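Local coordinates for protein DNA polymerase (Pyrobaculum calidifontis, PDB 5MDN) that probably catalyses template-directed DNA synthesis, extending a DNA chain from deoxyribonucleoside triphosphates with release of diphosphate, as a member of the family B DNA polymerases, at residues W626-K631 and I676-L681; V714-V719 and E727-Y732. All blocks are in the same frame, centred on the assembly; numbering follows the deposited sequence.

Overall arrangement
Interactions 1 and 2 lie on the same side of the chain's centre, their own centres 11 Å apart, and show how a chain without regular structure can tie a helix start to a small hairpin. Residues 676-681 form the shared link. These residues meet the start of helix 628-643 in interaction 1 and also run beside 714-719, where I677 N lies 3.0 Å from Y716 O and K679 O lies 3.2 Å from V714 N, both probable hydrogen bonds. I676 packs on Y732, and the W678 ring lies against G715. Both contacts are away from the annotated metal-binding aspartates, although the W678 side chain is about 10 Å from a bound magnesium ion.

Interaction 1: W626-K631 and I676-L681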
ATOM      1  N   TRP A 626      21.555   9.392  -8.290  1.00118.96           N
ATOM      2  CA  TRP A 626      21.809  10.083  -9.541  1.00116.81           C
ATOM      3  C   TRP A 626      21.180  11.470  -9.532  1.00112.75           C
ATOM      4  O   TRP A 626      20.396  11.829  -8.649  1.00119.60           O
ATOM      5  CB  TRP A 626      21.276   9.312 -10.739  1.00119.15           C
ATOM      6  CG  TRP A 626      21.972   8.037 -11.030  1.00120.42           C
ATOM      7  CD1 TRP A 626      23.227   7.670 -10.639  1.00118.49           C
ATOM      8  CD2 TRP A 626      21.492   7.006 -11.892  1.00119.29           C
ATOM      9  NE1 TRP A 626      23.529   6.424 -11.152  1.00118.17           N
ATOM     10  CE2 TRP A 626      22.482   6.005 -11.932  1.00118.32           C
ATOM     11  CE3 TRP A 626      20.308   6.816 -12.612  1.00118.17           C
ATOM     12  CZ2 TRP A 626      22.329   4.832 -12.670  1.00116.91           C
ATOM     13  CZ3 TRP A 626      20.166   5.654 -13.343  1.00116.87           C
ATOM     14  CH2 TRP A 626      21.159   4.668 -13.369  1.00116.13           C
ATOM     15  N   CYS A 627      21.559  12.265 -10.529  1.00108.33           N
ATOM     16  CA  CYS A 627      20.864  13.506 -10.826  1.00106.98           C
ATOM     17  C   CYS A 627      19.656  13.222 -11.718  1.00103.76           C
ATOM     18  O   CYS A 627      19.490  12.124 -12.254  1.00106.19           O
ATOM     19  CB  CYS A 627      21.806  14.497 -11.507  1.00106.94           C
ATOM     20  SG  CYS A 627      22.402  13.961 -13.134  1.00109.66           S
ATOM     21  N   GLU A 628      18.803  14.237 -11.876  1.00104.95           N
ATOM     22  CA  GLU A 628      17.584  14.055 -12.657  1.00101.10           C
ATOM     23  C   GLU A 628      17.852  13.986 -14.155  1.00 96.06           C
ATOM     24  O   GLU A 628      16.986  13.521 -14.903  1.00 97.09           O
ATOM     25  CB  GLU A 628      16.585  15.170 -12.348  1.00103.60           C
ATOM     26  CG  GLU A 628      16.163  15.217 -10.890  1.00105.75           C
ATOM     27  CD  GLU A 628      15.438  13.953 -10.458  1.00102.85           C
ATOM     28  OE1 GLU A 628      14.642  13.420 -11.258  1.00107.78           O
ATOM     29  OE2 GLU A 628      15.670  13.487  -9.323  1.00 96.72           O
ATOM     30  N   LEU A 629      19.026  14.428 -14.609  1.00 99.91           N
ATOM     31  CA  LEU A 629      19.395  14.211 -16.004  1.00 96.67           C
ATOM     32  C   LEU A 629      19.741  12.748 -16.255  1.00 93.50           C
ATOM     33  O   LEU A 629      19.385  12.190 -17.299  1.00 95.56           O
ATOM     34  CB  LEU A 629      20.564  15.118 -16.388  1.00 95.17           C
ATOM     35  CG  LEU A 629      21.092  14.952 -17.814  1.00 96.35           C
ATOM     36  CD1 LEU A 629      19.984  15.197 -18.827  1.00 95.65           C
ATOM     37  CD2 LEU A 629      22.269  15.883 -18.069  1.00 97.56           C
ATOM     38  N   ALA A 630      20.441  12.114 -15.309  1.00 91.90           N
ATOM     39  CA  ALA A 630      20.736  10.690 -15.431  1.00 93.16           C
ATOM     40  C   ALA A 630      19.456   9.864 -15.458  1.00 93.93           C
ATOM     41  O   ALA A 630      19.375   8.852 -16.166  1.00 98.88           O
ATOM     42  CB  ALA A 630      21.645  10.241 -14.288  1.00 95.09           C
ATOM     43  N   LYS A 631      18.449  10.273 -14.682  1.00 94.98           N
ATOM     44  CA  LYS A 631      17.157   9.595 -14.719  1.00 92.31           C
ATOM     45  C   LYS A 631      16.485   9.771 -16.075  1.00 89.56           C
ATOM     46  O   LYS A 631      15.902   8.822 -16.614  1.00 87.36           O
ATOM     47  CB  LYS A 631      16.254  10.127 -13.605  1.00 91.59           C
ATOM     48  CG  LYS A 631      16.746   9.848 -12.195  1.00 90.50           C
ATOM     49  CD  LYS A 631      15.845   8.853 -11.480  1.00 91.65           C
ATOM     50  CE  LYS A 631      16.065   8.889  -9.975  1.00 94.76           C
ATOM     51  NZ  LYS A 631      15.722  10.223  -9.406  1.00 95.46           N
ATOM     52  N   ILE A 676      21.088  18.899 -10.539  1.00112.10           N
ATOM     53  CA  ILE A 676      21.092  18.776  -9.083  1.00112.63           C
ATOM     54  C   ILE A 676      20.992  17.311  -8.677  1.00112.28           C
ATOM     55  O   ILE A 676      20.230  16.529  -9.262  1.00114.23           O
ATOM     56  CB  ILE A 676      19.959  19.611  -8.459  1.00111.80           C
ATOM     57  CG1 ILE A 676      20.328  21.098  -8.421  1.00111.66           C
ATOM     58  CG2 ILE A 676      19.615  19.124  -7.058  1.00112.77           C
ATOM     59  CD1 ILE A 676      20.142  21.843  -9.699  1.00111.99           C
ATOM     60  N   ILE A 677      21.774  16.935  -7.665  1.00112.28           N
ATOM     61  CA  ILE A 677      21.789  15.587  -7.106  1.00117.23           C
ATOM     62  C   ILE A 677      21.233  15.660  -5.689  1.00122.12           C
ATOM     63  O   ILE A 677      21.782  16.369  -4.836  1.00124.30           O
ATOM     64  CB  ILE A 677      23.207  14.995  -7.115  1.00117.83           C
ATOM     65  CG1 ILE A 677      23.812  15.082  -8.520  1.00117.25           C
ATOM     66  CG2 ILE A 677      23.188  13.557  -6.627  1.00116.99           C
ATOM     67  CD1 ILE A 677      25.285  14.753  -8.573  1.00116.11           C
ATOM     68  N   TRP A 678      20.146  14.933  -5.433  1.00111.93           N
ATOM     69  CA  TRP A 678      19.484  14.972  -4.134  1.00119.72           C
ATOM     70  C   TRP A 678      20.020  13.899  -3.193  1.00127.51           C
ATOM     71  O   TRP A 678      20.395  12.800  -3.611  1.00128.04           O
ATOM     72  CB  TRP A 678      17.970  14.768  -4.251  1.00121.33           C
ATOM     73  CG  TRP A 678      17.222  15.718  -5.126  1.00122.83           C
ATOM     74  CD1 TRP A 678      16.569  15.411  -6.284  1.00123.41           C
ATOM     75  CD2 TRP A 678      17.055  17.127  -4.933  1.00121.30           C
ATOM     76  NE1 TRP A 678      15.990  16.534  -6.814  1.00123.00           N
ATOM     77  CE2 TRP A 678      16.278  17.603  -6.008  1.00122.06           C
ATOM     78  CE3 TRP A 678      17.483  18.032  -3.957  1.00121.94           C
ATOM     79  CZ2 TRP A 678      15.920  18.943  -6.134  1.00122.75           C
ATOM     80  CZ3 TRP A 678      17.127  19.361  -4.085  1.00121.81           C
ATOM     81  CH2 TRP A 678      16.354  19.804  -5.166  1.00121.60           C
ATOM     82  N   LYS A 679      20.057  14.240  -1.906  1.00129.24           N
ATOM     83  CA  LYS A 679      20.218  13.263  -0.838  1.00140.37           C
ATOM     84  C   LYS A 679      19.504  13.823   0.387  1.00147.28           C
ATOM     85  O   LYS A 679      19.602  15.020   0.672  1.00144.38           O
ATOM     86  CB  LYS A 679      21.687  12.955  -0.536  1.00139.34           C
ATOM     87  CG  LYS A 679      21.873  11.645   0.214  1.00137.01           C
ATOM     88  CD  LYS A 679      21.318  10.475  -0.587  1.00130.59           C
ATOM     89  CE  LYS A 679      21.159   9.227   0.271  1.00123.42           C
ATOM     90  NZ  LYS A 679      20.058   9.369   1.266  1.00121.07           N
ATOM     91  N   THR A 680      18.796  12.955   1.109  1.00143.99           N
ATOM     92  CA  THR A 680      17.788  13.414   2.058  1.00145.31           C
ATOM     93  C   THR A 680      18.281  13.583   3.493  1.00149.94           C
ATOM     94  O   THR A 680      17.576  14.218   4.284  1.00158.28           O
ATOM     95  CB  THR A 680      16.589  12.455   2.052  1.00140.64           C
ATOM     96  OG1 THR A 680      15.461  13.095   2.661  1.00136.43           O
ATOM     97  CG2 THR A 680      16.918  11.175   2.810  1.00133.76           C
ATOM     98  N   LEU A 681      19.451  13.044   3.850  1.00152.15           N
ATOM     99  CA  LEU A 681      19.980  13.163   5.210  1.00148.30           C
ATOM    100  C   LEU A 681      19.005  12.614   6.247  1.00147.33           C
ATOM    101  O   LEU A 681      18.243  13.381   6.846  1.00147.33           O
ATOM    102  CB  LEU A 681      20.310  14.626   5.538  1.00145.12           C
ATOM    103  CG  LEU A 681      21.637  15.232   5.086  1.00141.51           C
ATOM    104  CD1 LEU A 681      21.724  16.675   5.540  1.00140.58           C
ATOM    105  CD2 LEU A 681      22.794  14.437   5.669  1.00136.24           C
TER
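I677 meets the turn at W626 and C627 with two branches: chi1 of -53° swings CG1 beside its own backbone N and leaves CG2 on the carbonyl side. CG1 packs on C627 CB at 3.6 Å, while CG2 lies near W626 O at 3.9 Å. In C627 a chi1 of 64° sets SG between the backbone N and the carbonyl carbon. There the sulfur accepts a hydrogen bond from the amide of the third residue on, A630 N, at 3.5 Å, and so N-caps helix 628-643 while CB touches I677. I676 O approaches this corner too, 3.5 Å from C627 CA in a CH...O contact.

Beside the cap, the E628 chain bends at chi2 and brings OE2 to the edge of the W678 indole, in the ring plane and 3.7 Å from CD1, with carboxylate and ring planes 44° apart. The same oxygen forms a salt bridge with K631 NZ at 3.3 Å, so the lysine one turn along the helix probably offsets its charge. I676 CG2 lies over the rim of one indole face, and H314 meets the ring edge-to-face.

Cut back to an alanine, I677 would probably no longer reach C627 CB, opening a gap beside the helix cap. I677 also packs on I718 of strand 716-718 and on Y746 of helix 743-756. W626, just before helix 628-643, leans on A754 of helix 743-756, and L629 in the first turn touches D674 and L675.

Interaction 2: V714-V719 and E727-Y732; sequences VGYVIV and ERAMPY
This is a hairpin contact: strands 716-718 and 729-731 pair antiparallel as a two-stranded sheet with contacts to helices 693-697 and 743-756. The strands are strongly twisted, their directions 137° apart. At the centre V717 and M730 form the hydrogen-bonded pair, V717 N giving a nearly straight bond to M730 O at 2.7 Å (168°), while M730 N returns a more bent one to V717 O. A third bond, V719 N to R728 O at 3.1 Å, continues the ladder toward the connecting loop. The flanking pairs, Y716 with P731 and I718 with A729, are non-hydrogen-bonded, a position where a proline, lacking an N-H, costs the pairing nothing.

V717 and M730 point to one face, I718 and A729 to the other. V719 CG2 rests against M730 CB at 3.7 Å, and the methionine chain curls at chi3 to bring CE beside the same methyl. A729 CB approaches the Y716 ring obliquely, 3.5 Å from CD1; a chi1 of 63° sets CG between the backbone N and carbonyl carbon. The I718 CG2 methyl lies over one face of the R728 guanidinium, 4.1 Å from NH2, and the arginine also makes a long, weak ion pair with D742. At the open end G715 O sits at the edge of the Y732 ring, 3.9 Å from CD1.

P693 touches both Y716 and A729, whereas Y746 packs on V717. The whole is a twisted antiparallel beta hairpin in the C-terminal part of the polymerase, probably the thumb as in other family B enzymes, joining residues 676-681 to helices 693-697 and 743-756.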
ATOM      1  N   VAL A 714      19.670  18.172   0.560  1.00134.26           N
ATOM      2  CA  VAL A 714      20.735  19.137   0.312  1.00137.44           C
ATOM      3  C   VAL A 714      20.702  19.670  -1.120  1.00134.56           C
ATOM      4  O   VAL A 714      20.553  20.881  -1.326  1.00131.48           O
ATOM      5  CB  VAL A 714      22.107  18.534   0.694  1.00143.85           C
ATOM      6  CG1 VAL A 714      22.422  17.256  -0.096  1.00145.18           C
ATOM      7  CG2 VAL A 714      23.214  19.566   0.506  1.00143.37           C
ATOM      8  N   GLY A 715      20.827  18.793  -2.115  1.00134.36           N
ATOM      9  CA  GLY A 715      20.838  19.228  -3.497  1.00135.15           C
ATOM     10  C   GLY A 715      22.128  19.924  -3.878  1.00130.51           C
ATOM     11  O   GLY A 715      22.293  21.114  -3.594  1.00127.01           O
ATOM     12  N   TYR A 716      23.054  19.207  -4.512  1.00139.58           N
ATOM     13  CA  TYR A 716      24.366  19.753  -4.828  1.00131.95           C
ATOM     14  C   TYR A 716      24.701  19.556  -6.301  1.00125.18           C
ATOM     15  O   TYR A 716      24.177  18.662  -6.971  1.00121.50           O
ATOM     16  CB  TYR A 716      25.452  19.123  -3.946  1.00127.03           C
ATOM     17  CG  TYR A 716      25.633  17.631  -4.120  1.00126.67           C
ATOM     18  CD1 TYR A 716      26.467  17.118  -5.107  1.00126.23           C
ATOM     19  CD2 TYR A 716      24.981  16.735  -3.284  1.00127.86           C
ATOM     20  CE1 TYR A 716      26.639  15.754  -5.260  1.00127.16           C
ATOM     21  CE2 TYR A 716      25.147  15.369  -3.430  1.00129.12           C
ATOM     22  CZ  TYR A 716      25.977  14.886  -4.421  1.00131.62           C
ATOM     23  OH  TYR A 716      26.146  13.529  -4.571  1.00136.53           O
ATOM     24  N   VAL A 717      25.592  20.417  -6.795  1.00119.10           N
ATOM     25  CA  VAL A 717      26.105  20.347  -8.158  1.00123.72           C
ATOM     26  C   VAL A 717      27.627  20.420  -8.106  1.00128.27           C
ATOM     27  O   VAL A 717      28.193  21.237  -7.371  1.00143.48           O
ATOM     28  CB  VAL A 717      25.537  21.479  -9.042  1.00121.69           C
ATOM     29  CG1 VAL A 717      26.074  21.373 -10.459  1.00118.22           C
ATOM     30  CG2 VAL A 717      24.015  21.449  -9.040  1.00123.85           C
ATOM     31  N   ILE A 718      28.287  19.567  -8.884  1.00132.38           N
ATOM     32  CA  ILE A 718      29.744  19.577  -8.969  1.00127.35           C
ATOM     33  C   ILE A 718      30.184  20.688  -9.917  1.00123.09           C
ATOM     34  O   ILE A 718      29.654  20.825 -11.026  1.00112.24           O
ATOM     35  CB  ILE A 718      30.279  18.205  -9.416  1.00126.72           C
ATOM     36  CG1 ILE A 718      30.213  17.184  -8.270  1.00125.92           C
ATOM     37  CG2 ILE A 718      31.702  18.316  -9.941  1.00127.30           C
ATOM     38  CD1 ILE A 718      28.833  16.657  -7.943  1.00124.56           C
ATOM     39  N   VAL A 719      31.169  21.476  -9.484  1.00126.50           N
ATOM     40  CA  VAL A 719      31.638  22.656 -10.199  1.00126.70           C
ATOM     41  C   VAL A 719      33.144  22.531 -10.395  1.00130.49           C
ATOM     42  O   VAL A 719      33.833  21.860  -9.621  1.00126.20           O
ATOM     43  CB  VAL A 719      31.280  23.958  -9.442  1.00124.76           C
ATOM     44  CG1 VAL A 719      31.601  25.190 -10.278  1.00121.12           C
ATOM     45  CG2 VAL A 719      29.809  23.956  -9.040  1.00126.26           C
ATOM     46  N   GLU A 727      34.860  16.342  -3.780  1.00147.43           N
ATOM     47  CA  GLU A 727      34.847  17.501  -2.870  1.00148.05           C
ATOM     48  C   GLU A 727      34.697  18.840  -3.588  1.00147.66           C
ATOM     49  O   GLU A 727      35.275  19.854  -3.182  1.00145.12           O
ATOM     50  CB  GLU A 727      36.079  17.504  -1.968  1.00149.66           C
ATOM     51  CG  GLU A 727      36.381  16.165  -1.306  1.00151.86           C
ATOM     52  CD  GLU A 727      35.149  15.466  -0.734  1.00150.85           C
ATOM     53  OE1 GLU A 727      34.243  16.140  -0.192  1.00143.88           O
ATOM     54  OE2 GLU A 727      35.085  14.224  -0.833  1.00151.46           O
ATOM     55  N   ARG A 728      33.898  18.873  -4.653  1.00149.79           N
ATOM     56  CA  ARG A 728      33.612  20.101  -5.385  1.00144.60           C
ATOM     57  C   ARG A 728      32.108  20.287  -5.541  1.00136.93           C
ATOM     58  O   ARG A 728      31.643  20.874  -6.522  1.00120.94           O
ATOM     59  CB  ARG A 728      34.290  20.103  -6.755  1.00144.18           C
ATOM     60  CG  ARG A 728      35.807  20.232  -6.737  1.00143.94           C
ATOM     61  CD  ARG A 728      36.487  18.888  -6.533  1.00145.48           C
ATOM     62  NE  ARG A 728      35.790  17.807  -7.228  1.00146.71           N
ATOM     63  CZ  ARG A 728      35.950  17.514  -8.514  1.00147.57           C
ATOM     64  NH1 ARG A 728      36.780  18.227  -9.263  1.00148.91           N
ATOM     65  NH2 ARG A 728      35.274  16.510  -9.055  1.00145.33           N
ATOM     66  N   ALA A 729      31.341  19.788  -4.573  1.00131.89           N
ATOM     67  CA  ALA A 729      29.880  19.807  -4.615  1.00137.00           C
ATOM     68  C   ALA A 729      29.368  21.121  -4.038  1.00138.73           C
ATOM     69  O   ALA A 729      29.256  21.278  -2.819  1.00140.05           O
ATOM     70  CB  ALA A 729      29.314  18.615  -3.854  1.00141.13           C
ATOM     71  N   MET A 730      29.058  22.070  -4.916  1.00138.42           N
ATOM     72  CA  MET A 730      28.455  23.343  -4.538  1.00134.17           C
ATOM     73  C   MET A 730      26.934  23.216  -4.494  1.00136.50           C
ATOM     74  O   MET A 730      26.336  22.625  -5.398  1.00147.84           O
ATOM     75  CB  MET A 730      28.850  24.436  -5.526  1.00128.17           C
ATOM     76  CG  MET A 730      28.602  25.849  -5.033  1.00124.45           C
ATOM     77  SD  MET A 730      29.170  27.089  -6.212  1.00118.09           S
ATOM     78  CE  MET A 730      30.925  26.731  -6.261  1.00113.02           C
ATOM     79  N   PRO A 731      26.279  23.748  -3.462  1.00142.34           N
ATOM     80  CA  PRO A 731      24.811  23.791  -3.472  1.00135.76           C
ATOM     81  C   PRO A 731      24.297  24.642  -4.627  1.00127.76           C
ATOM     82  O   PRO A 731      24.954  25.583  -5.077  1.00119.41           O
ATOM     83  CB  PRO A 731      24.458  24.407  -2.112  1.00135.89           C
ATOM     84  CG  PRO A 731      25.662  24.169  -1.257  1.00138.69           C
ATOM     85  CD  PRO A 731      26.846  24.188  -2.177  1.00140.91           C
ATOM     86  N   TYR A 732      23.101  24.293  -5.106  1.00126.00           N
ATOM     87  CA  TYR A 732      22.600  24.840  -6.362  1.00124.11           C
ATOM     88  C   TYR A 732      22.186  26.302  -6.276  1.00125.80           C
ATOM     89  O   TYR A 732      21.935  26.913  -7.321  1.00123.18           O
ATOM     90  CB  TYR A 732      21.416  24.005  -6.855  1.00120.88           C
ATOM     91  CG  TYR A 732      20.092  24.324  -6.191  1.00118.80           C
ATOM     92  CD1 TYR A 732      19.759  23.772  -4.960  1.00118.74           C
ATOM     93  CD2 TYR A 732      19.167  25.159  -6.806  1.00115.54           C
ATOM     94  CE1 TYR A 732      18.548  24.056  -4.354  1.00117.14           C
ATOM     95  CE2 TYR A 732      17.955  25.449  -6.207  1.00113.98           C
ATOM     96  CZ  TYR A 732      17.650  24.895  -4.982  1.00114.87           C
ATOM     97  OH  TYR A 732      16.444  25.181  -4.385  1.00115.70           O
TER